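Long-range contact in probable uracil-DNA glycosylase (Acanthamoeba polyphaga mimivirus, PDB 5X55), which is a probable uracil-DNA glycosylase of the UDG superfamily, an alpha/beta protein built around a four-stranded parallel sheet: residues Leu125-Phe138 / Pro168-Pro180. Numbering follows the deposited sequence.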
loop_
_atom_site.group_PDB
_atom_site.type_symbol
_atom_site.label_atom_id
_atom_site.label_comp_id
_atom_site.label_asym_id
_atom_site.label_seq_id
_atom_site.Cartn_x
_atom_site.Cartn_y
_atom_site.Cartn_z
ATOM N N LEU A 125 -9.826 15.843 0.191
ATOM C CA LEU A 125 -8.681 14.930 0.253
ATOM C C LEU A 125 -7.349 15.670 0.337
ATOM O O LEU A 125 -6.412 15.172 0.982
ATOM C CB LEU A 125 -8.683 13.996 -0.958
ATOM C CG LEU A 125 -9.831 12.993 -1.085
ATOM C CD1 LEU A 125 -9.748 12.185 -2.402
ATOM C CD2 LEU A 125 -9.874 12.068 0.099
ATOM N N LYS A 126 -7.243 16.849 -0.294
ATOM C CA LYS A 126 -5.991 17.612 -0.266
ATOM C C LYS A 126 -5.527 17.909 1.163
ATOM O O LYS A 126 -4.324 17.865 1.452
ATOM C CB LYS A 126 -6.157 18.906 -1.064
ATOM C CG LYS A 126 -5.068 19.945 -0.817
ATOM C CD LYS A 126 -3.727 19.567 -1.430
ATOM C CE LYS A 126 -2.557 20.086 -0.577
ATOM N NZ LYS A 126 -2.575 21.569 -0.323
ATOM N N LEU A 127 -6.463 18.174 2.080
ATOM C CA LEU A 127 -6.132 18.447 3.476
ATOM C C LEU A 127 -5.582 17.238 4.213
ATOM O O LEU A 127 -5.069 17.395 5.323
ATOM C CB LEU A 127 -7.356 18.956 4.231
ATOM C CG LEU A 127 -7.957 20.253 3.707
ATOM C CD1 LEU A 127 -9.105 20.665 4.615
ATOM C CD2 LEU A 127 -6.882 21.322 3.656
ATOM N N LEU A 128 -5.680 16.047 3.634
ATOM C CA LEU A 128 -5.141 14.834 4.224
ATOM C C LEU A 128 -3.719 14.537 3.760
ATOM O O LEU A 128 -3.139 13.526 4.170
ATOM C CB LEU A 128 -6.069 13.664 3.891
ATOM C CG LEU A 128 -7.496 13.977 4.331
ATOM C CD1 LEU A 128 -8.424 12.848 3.957
ATOM C CD2 LEU A 128 -7.524 14.259 5.837
ATOM N N LEU A 129 -3.144 15.401 2.940
ATOM C CA LEU A 129 -1.804 15.221 2.393
ATOM C C LEU A 129 -0.868 16.250 3.027
ATOM O O LEU A 129 -0.881 17.422 2.646
ATOM C CB LEU A 129 -1.858 15.362 0.880
ATOM C CG LEU A 129 -0.570 15.081 0.129
ATOM C CD1 LEU A 129 -0.165 13.623 0.306
ATOM C CD2 LEU A 129 -0.814 15.440 -1.317
ATOM N N PHE A 130 -0.040 15.804 3.980
ATOM C CA PHE A 130 0.831 16.679 4.771
ATOM C C PHE A 130 2.250 16.809 4.219
ATOM O O PHE A 130 3.072 17.508 4.826
ATOM C CB PHE A 130 0.914 16.173 6.220
ATOM C CG PHE A 130 -0.403 15.682 6.775
ATOM C CD1 PHE A 130 -1.582 16.421 6.596
ATOM C CD2 PHE A 130 -0.474 14.470 7.455
ATOM C CE1 PHE A 130 -2.812 15.973 7.113
ATOM C CE2 PHE A 130 -1.705 14.000 7.970
ATOM C CZ PHE A 130 -2.877 14.756 7.797
ATOM N N ARG A 131 2.575 16.146 3.107
ATOM C CA ARG A 131 3.946 16.132 2.604
ATOM C C ARG A 131 4.030 16.967 1.328
ATOM O O ARG A 131 3.486 16.556 0.289
ATOM C CB ARG A 131 4.414 14.693 2.357
ATOM C CG ARG A 131 5.835 14.533 1.836
ATOM C CD ARG A 131 6.918 14.852 2.894
ATOM N NE ARG A 131 6.967 13.862 3.964
ATOM C CZ ARG A 131 7.914 13.826 4.902
ATOM N NH1 ARG A 131 8.892 14.719 4.882
ATOM N NH2 ARG A 131 7.890 12.898 5.861
ATOM N N PRO A 132 4.712 18.123 1.358
ATOM C CA PRO A 132 4.650 19.069 0.224
ATOM C C PRO A 132 5.185 18.530 -1.093
ATOM O O PRO A 132 4.720 18.966 -2.161
ATOM C CB PRO A 132 5.501 20.253 0.712
ATOM C CG PRO A 132 5.550 20.132 2.182
ATOM C CD PRO A 132 5.466 18.668 2.501
ATOM N N GLU A 133 6.153 17.610 -1.061
ATOM C CA GLU A 133 6.682 17.036 -2.300
ATOM C C GLU A 133 5.627 16.317 -3.147
ATOM O O GLU A 133 5.922 15.975 -4.295
ATOM C CB GLU A 133 7.822 16.057 -1.995
ATOM C CG GLU A 133 9.039 16.669 -1.275
ATOM C CD GLU A 133 8.877 16.763 0.243
ATOM O OE1 GLU A 133 7.735 16.905 0.722
ATOM O OE2 GLU A 133 9.902 16.688 0.964
ATOM N N TRP A 134 4.421 16.069 -2.623
ATOM C CA TRP A 134 3.365 15.442 -3.404
ATOM C C TRP A 134 2.378 16.446 -3.985
ATOM O O TRP A 134 1.525 16.052 -4.793
ATOM C CB TRP A 134 2.598 14.417 -2.552
ATOM C CG TRP A 134 3.343 13.119 -2.304
ATOM C CD1 TRP A 134 4.020 12.760 -1.171
ATOM C CD2 TRP A 134 3.464 12.004 -3.214
ATOM N NE1 TRP A 134 4.557 11.495 -1.319
ATOM C CE2 TRP A 134 4.231 11.014 -2.564
ATOM C CE3 TRP A 134 3.007 11.757 -4.512
ATOM C CZ2 TRP A 134 4.556 9.800 -3.173
ATOM C CZ3 TRP A 134 3.320 10.529 -5.117
ATOM C CH2 TRP A 134 4.085 9.571 -4.448
ATOM N N PHE A 135 2.479 17.730 -3.607
ATOM C CA PHE A 135 1.466 18.698 -4.028
ATOM C C PHE A 135 1.402 18.796 -5.550
ATOM O O PHE A 135 0.311 18.890 -6.126
ATOM C CB PHE A 135 1.734 20.069 -3.390
ATOM C CG PHE A 135 1.473 20.119 -1.882
ATOM C CD1 PHE A 135 0.879 19.044 -1.218
ATOM C CD2 PHE A 135 1.817 21.250 -1.133
ATOM C CE1 PHE A 135 0.646 19.087 0.165
ATOM C CE2 PHE A 135 1.587 21.306 0.251
ATOM C CZ PHE A 135 1.002 20.225 0.904
ATOM N N ASP A 136 2.553 18.713 -6.221
ATOM C CA ASP A 136 2.556 18.740 -7.680
ATOM C C ASP A 136 1.737 17.588 -8.238
ATOM O O ASP A 136 0.836 17.798 -9.064
ATOM C CB ASP A 136 3.991 18.715 -8.215
ATOM C CG ASP A 136 4.667 20.092 -8.124
ATOM O OD1 ASP A 136 4.221 20.918 -7.293
ATOM O OD2 ASP A 136 5.634 20.356 -8.876
ATOM N N PHE A 137 1.991 16.366 -7.757
ATOM C CA PHE A 137 1.158 15.258 -8.202
ATOM C C PHE A 137 -0.300 15.550 -7.900
ATOM O O PHE A 137 -1.169 15.384 -8.765
ATOM C CB PHE A 137 1.592 13.946 -7.548
ATOM C CG PHE A 137 0.546 12.875 -7.612
ATOM C CD1 PHE A 137 0.284 12.209 -8.804
ATOM C CD2 PHE A 137 -0.187 12.543 -6.494
ATOM C CE1 PHE A 137 -0.675 11.229 -8.876
ATOM C CE2 PHE A 137 -1.155 11.570 -6.556
ATOM C CZ PHE A 137 -1.403 10.904 -7.760
ATOM N N PHE A 138 -0.578 16.062 -6.700
ATOM C CA PHE A 138 -1.967 16.280 -6.342
ATOM C C PHE A 138 -2.583 17.369 -7.211
ATOM O O PHE A 138 -3.750 17.262 -7.607
ATOM C CB PHE A 138 -2.087 16.601 -4.851
ATOM C CG PHE A 138 -3.312 16.026 -4.237
ATOM C CD1 PHE A 138 -4.526 16.686 -4.332
ATOM C CD2 PHE A 138 -3.269 14.793 -3.616
ATOM C CE1 PHE A 138 -5.669 16.137 -3.787
ATOM C CE2 PHE A 138 -4.395 14.238 -3.070
ATOM C CZ PHE A 138 -5.601 14.905 -3.156
ATOM N N PRO A 168 -9.076 9.393 8.149
ATOM C CA PRO A 168 -8.532 10.297 7.127
ATOM C C PRO A 168 -7.133 10.809 7.440
ATOM O O PRO A 168 -6.371 11.072 6.509
ATOM C CB PRO A 168 -9.569 11.433 7.057
ATOM C CG PRO A 168 -10.450 11.260 8.201
ATOM C CD PRO A 168 -10.354 9.877 8.705
ATOM N N GLU A 169 -6.754 10.936 8.709
ATOM C CA GLU A 169 -5.380 11.323 8.978
ATOM C C GLU A 169 -4.398 10.208 8.653
ATOM O O GLU A 169 -3.189 10.465 8.617
ATOM C CB GLU A 169 -5.216 11.745 10.440
ATOM C CG GLU A 169 -6.117 12.912 10.866
ATOM C CD GLU A 169 -5.953 13.272 12.346
ATOM O OE1 GLU A 169 -5.035 14.076 12.664
ATOM O OE2 GLU A 169 -6.720 12.738 13.188
ATOM N N LEU A 170 -4.881 8.989 8.405
ATOM C CA LEU A 170 -4.030 7.893 7.956
ATOM C C LEU A 170 -4.210 7.554 6.480
ATOM O O LEU A 170 -3.475 6.705 5.963
ATOM C CB LEU A 170 -4.298 6.648 8.792
ATOM C CG LEU A 170 -4.137 6.850 10.286
ATOM C CD1 LEU A 170 -4.479 5.554 11.009
ATOM C CD2 LEU A 170 -2.707 7.275 10.559
ATOM N N LEU A 171 -5.157 8.199 5.797
ATOM C CA LEU A 171 -5.514 7.825 4.431
ATOM C C LEU A 171 -4.303 7.783 3.501
ATOM O O LEU A 171 -4.149 6.860 2.687
ATOM C CB LEU A 171 -6.549 8.814 3.892
ATOM C CG LEU A 171 -6.948 8.558 2.439
ATOM C CD1 LEU A 171 -7.626 7.202 2.347
ATOM C CD2 LEU A 171 -7.845 9.667 1.921
ATOM N N PHE A 172 -3.450 8.795 3.580
ATOM C CA PHE A 172 -2.310 8.922 2.683
ATOM C C PHE A 172 -0.997 8.684 3.431
ATOM O O PHE A 172 0.031 9.286 3.105
ATOM C CB PHE A 172 -2.316 10.296 2.013
ATOM C CG PHE A 172 -3.442 10.509 1.026
ATOM C CD1 PHE A 172 -3.760 9.544 0.081
ATOM C CD2 PHE A 172 -4.173 11.700 1.034
ATOM C CE1 PHE A 172 -4.806 9.753 -0.849
ATOM C CE2 PHE A 172 -5.212 11.922 0.123
ATOM C CZ PHE A 172 -5.523 10.937 -0.833
ATOM N N ASN A 173 -1.041 7.798 4.429
ATOM C CA ASN A 173 0.057 7.592 5.374
ATOM C C ASN A 173 1.395 7.357 4.679
ATOM O O ASN A 173 2.407 7.994 5.013
ATOM C CB ASN A 173 -0.283 6.402 6.272
ATOM C CG ASN A 173 0.220 6.570 7.679
ATOM O OD1 ASN A 173 0.721 7.631 8.060
ATOM N ND2 ASN A 173 0.066 5.527 8.476
ATOM N N THR A 174 1.432 6.418 3.733
ATOM C CA THR A 174 2.699 6.097 3.080
ATOM C C THR A 174 3.252 7.293 2.318
ATOM O O THR A 174 4.467 7.518 2.308
ATOM C CB THR A 174 2.533 4.899 2.153
ATOM O OG1 THR A 174 1.947 3.823 2.892
ATOM C CG2 THR A 174 3.895 4.443 1.655
ATOM N N MET A 175 2.379 8.082 1.690
ATOM C CA MET A 175 2.828 9.289 0.989
ATOM C C MET A 175 3.281 10.364 1.962
ATOM O O MET A 175 4.189 11.138 1.651
ATOM C CB MET A 175 1.710 9.838 0.089
ATOM C CG MET A 175 1.347 8.873 -1.062
ATOM S SD MET A 175 -0.289 9.084 -1.788
ATOM C CE MET A 175 -0.080 10.665 -2.613
ATOM N N ASN A 176 2.660 10.435 3.137
ATOM C CA ASN A 176 3.094 11.420 4.114
ATOM C C ASN A 176 4.440 11.046 4.715
ATOM O O ASN A 176 5.206 11.935 5.103
ATOM C CB ASN A 176 2.018 11.598 5.186
ATOM C CG ASN A 176 0.806 12.360 4.650
ATOM O OD1 ASN A 176 0.968 13.293 3.865
ATOM N ND2 ASN A 176 -0.403 11.950 5.044
ATOM N N VAL A 177 4.762 9.752 4.776
ATOM C CA VAL A 177 6.113 9.379 5.187
ATOM C C VAL A 177 7.107 9.605 4.053
ATOM O O VAL A 177 8.196 10.125 4.278
ATOM C CB VAL A 177 6.169 7.921 5.680
ATOM C CG1 VAL A 177 7.614 7.546 5.969
ATOM C CG2 VAL A 177 5.324 7.726 6.911
ATOM N N LEU A 178 6.763 9.230 2.821
ATOM C CA LEU A 178 7.748 9.145 1.734
ATOM C C LEU A 178 7.475 10.121 0.613
ATOM O O LEU A 178 6.522 9.909 -0.163
ATOM C CB LEU A 178 7.774 7.743 1.143
ATOM C CG LEU A 178 8.677 6.698 1.764
ATOM C CD1 LEU A 178 8.576 5.423 0.917
ATOM C CD2 LEU A 178 10.083 7.261 1.810
ATOM N N PRO A 179 8.283 11.161 0.437
ATOM C CA PRO A 179 8.208 11.930 -0.800
ATOM C C PRO A 179 8.512 11.045 -1.984
ATOM O O PRO A 179 9.246 10.040 -1.867
ATOM C CB PRO A 179 9.271 13.022 -0.603
ATOM C CG PRO A 179 10.148 12.527 0.479
ATOM C CD PRO A 179 9.294 11.694 1.366
ATOM N N PRO A 180 7.949 11.351 -3.161
ATOM C CA PRO A 180 8.134 10.454 -4.319
ATOM C C PRO A 180 9.593 10.220 -4.675
ATOM O O PRO A 180 9.957 9.110 -5.086
ATOM C CB PRO A 180 7.381 11.168 -5.452
ATOM C CG PRO A 180 7.172 12.566 -4.994
ATOM C CD PRO A 180 7.181 12.564 -3.487
HETATM O O HOH W 1 -3.793 11.223 5.161
#
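The backbone oxygen of Asn176 is gripped by one arginine. Arg131 NE lies 2.8 Å from Asn176 O, and Arg131 NH2 lies 3.0 Å from the same Asn176 O. Both are hydrogen bonds, made side-on with the oxygen near the guanidinium plane. NH2 reaches it in the carbonyl plane, whereas NE stands above that plane. The Arg131 chain bends at chi2 (71°) and chi3 (69°), which turns the guanidinium back onto the end of helix 173-177. Pro179 CD lies over one of its faces, toward the rim.

The Asn176 side chain ties the other segment in turn. Its OD1 accepts from Phe130 N at 2.7 Å, with the donor above the carbonyl plane. Its ND2 donates almost straight (173°) to Leu128 O at 3.3 Å. These two bonds fix which way the amide is flipped, and the amide lies nearly parallel to the Phe130 ring. A water also donates to Leu128 O and to Pro168 O, and accepts from Phe172 N.

Helix 173-177 and the residues Leu178-Pro180 that follow it precede strand 185-189, in the four-stranded parallel sheet of the superfamily's alpha/beta fold. The contact packs them against the start of helix 135-142, which residues 125-138 run into. The Trp134 ring is inserted between Met175 and Pro180. Pro180 CD sits over one face, 3.6 Å from the centroid of the five-membered ring. Met175 CB packs on the opposite face as a second CH-pi contact, and Met175 SD makes a more distant Met-aromatic contact over the six-membered ring. Trp134 NE1 donates from the ring edge to Leu178 O, 2.8 Å away. Leu279 and Leu283 of helix 273-286 also touch this indole.

At the other end, Phe172 presents its ring edge to Leu125 O and Leu128 O. Leu128 CD1 meets Pro168 CB at 3.6 Å and also touches Leu171 CD2.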